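Pectate lyase/Amb allergen (Acidovorax citrulli, PDB 4HWV) probably cleaves pectate by calcium-dependent beta-elimination, as a secreted polysaccharide lyase of family 1 built on a right-handed parallel beta-helix. Local coordinates at residues 56-59 against 60-64. Sequence-based numbering, arbitrary orientation.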
loop_
_atom_site.group_PDB
_atom_site.type_symbol
_atom_site.label_atom_id
_atom_site.label_comp_id
_atom_site.label_asym_id
_atom_site.label_seq_id
_atom_site.Cartn_x
_atom_site.Cartn_y
_atom_site.Cartn_z
ATOM N N ALA A 56 -0.808 28.607 7.277
ATOM C CA ALA A 56 -1.054 28.581 8.718
ATOM C C ALA A 56 0.270 28.618 9.488
ATOM O O ALA A 56 0.443 29.375 10.455
ATOM C CB ALA A 56 -1.887 27.366 9.095
ATOM N N LEU A 57 1.229 27.817 9.039
ATOM C CA LEU A 57 2.534 27.776 9.701
ATOM C C LEU A 57 3.287 29.098 9.580
ATOM O O LEU A 57 4.100 29.440 10.448
ATOM C CB LEU A 57 3.379 26.638 9.111
ATOM C CG LEU A 57 2.869 25.222 9.397
ATOM C CD1 LEU A 57 3.566 24.221 8.507
ATOM C CD2 LEU A 57 3.050 24.826 10.859
ATOM N N TYR A 58 3.016 29.826 8.496
ATOM C CA TYR A 58 3.729 31.064 8.186
ATOM C C TYR A 58 2.891 32.312 8.501
ATOM O O TYR A 58 3.268 33.427 8.150
ATOM C CB TYR A 58 4.156 31.074 6.706
ATOM C CG TYR A 58 5.385 30.231 6.402
ATOM C CD1 TYR A 58 5.366 28.844 6.553
ATOM C CD2 TYR A 58 6.564 30.825 5.957
ATOM C CE1 TYR A 58 6.486 28.075 6.285
ATOM C CE2 TYR A 58 7.690 30.057 5.665
ATOM C CZ TYR A 58 7.641 28.680 5.841
ATOM O OH TYR A 58 8.731 27.885 5.573
ATOM N N GLY A 59 1.757 32.141 9.177
ATOM C CA GLY A 59 0.920 33.283 9.517
ATOM C C GLY A 59 0.557 34.122 8.308
ATOM O O GLY A 59 0.558 35.359 8.358
ATOM N N ASN A 60 0.273 33.436 7.207
ATOM C CA ASN A 60 -0.158 34.064 5.965
ATOM C C ASN A 60 0.905 34.956 5.326
ATOM O O ASN A 60 0.584 35.824 4.519
ATOM C CB ASN A 60 -1.494 34.805 6.164
ATOM C CG ASN A 60 -2.631 33.847 6.267
ATOM O OD1 ASN A 60 -2.928 33.152 5.306
ATOM N ND2 ASN A 60 -3.265 33.775 7.436
ATOM N N THR A 61 2.174 34.694 5.642
ATOM C CA THR A 61 3.254 35.442 5.010
ATOM C C THR A 61 3.959 34.646 3.913
ATOM O O THR A 61 4.886 35.149 3.299
ATOM C CB THR A 61 4.334 35.889 6.014
ATOM O OG1 THR A 61 5.082 34.739 6.438
ATOM C CG2 THR A 61 3.727 36.624 7.214
ATOM N N ALA A 62 3.543 33.407 3.666
ATOM C CA ALA A 62 4.252 32.586 2.683
ATOM C C ALA A 62 3.942 33.008 1.257
ATOM O O ALA A 62 2.816 33.394 0.948
ATOM C CB ALA A 62 3.923 31.113 2.862
ATOM N N VAL A 63 4.954 32.945 0.399
ATOM C CA VAL A 63 4.733 32.997 -1.030
ATOM C C VAL A 63 5.121 31.627 -1.551
ATOM O O VAL A 63 6.279 31.201 -1.436
ATOM C CB VAL A 63 5.553 34.103 -1.722
ATOM C CG1 VAL A 63 5.343 34.047 -3.232
ATOM C CG2 VAL A 63 5.160 35.473 -1.172
ATOM N N ILE A 64 4.129 30.917 -2.081
ATOM C CA ILE A 64 4.323 29.560 -2.564
ATOM C C ILE A 64 4.373 29.635 -4.084
ATOM O O ILE A 64 3.391 30.017 -4.739
ATOM C CB ILE A 64 3.202 28.634 -2.070
ATOM C CG1 ILE A 64 3.101 28.739 -0.544
ATOM C CG2 ILE A 64 3.433 27.194 -2.569
ATOM C CD1 ILE A 64 1.974 27.923 0.058
#
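Tyr-58 and Thr-61 close a type I' beta turn at the C-terminal end of helix 50-57, a local contact on the protein surface where the chain leaves the helix and heads into the short strand 63-64. The helix ends in a Schellman motif: Asn-60 N bonds back to the carbonyl of Gln-55, and within it Gly-59 N makes a weak bond of 3.3 Å to Ala-56 O. Gly-59 is the C-prime residue, with phi at +54°, a value that glycine adopts readily because it has no CB. Asn-60 follows, also with positive phi; asparagine tolerates this left-handed region better than most residues that carry a side chain. These two residues form the corners of the turn.

Thr-61 then grips one acceptor twice. Thr-61 N donates a hydrogen bond to Tyr-58 O (3.0 Å), with an N-H...O angle of 149°, and approaches from well above the carbonyl plane. Thr-61 OG1 donates a second, of 2.8 Å, to Tyr-58 O, but lies in that plane on a lone pair, so the two donors use different parts of the oxygen. With chi1 near 71°, OG1 is flanked by both of the residue's own backbone branches, turning the hydroxyl back toward Tyr-58 O; OG1 is also hydrogen-bonded to Thr-73 N. Beyond the turn, the small methyl of Ala-62 packs against the root of the tyrosine, its CB 3.9 Å from Tyr-58 CB, and meets the ring obliquely.

On the inner side, Leu-57 lies on Ile-81 of strand 79-83 and Ile-161 of strand 160-163, while Ala-56 also touches Ile-81, and reaches Tyr-45 and Val-47 of strand 44-47. Outward, Val-63 pairs through its backbone with Gln-71, joining strand 63-64 to strand 70-71 in an antiparallel hairpin beside helix 50-57.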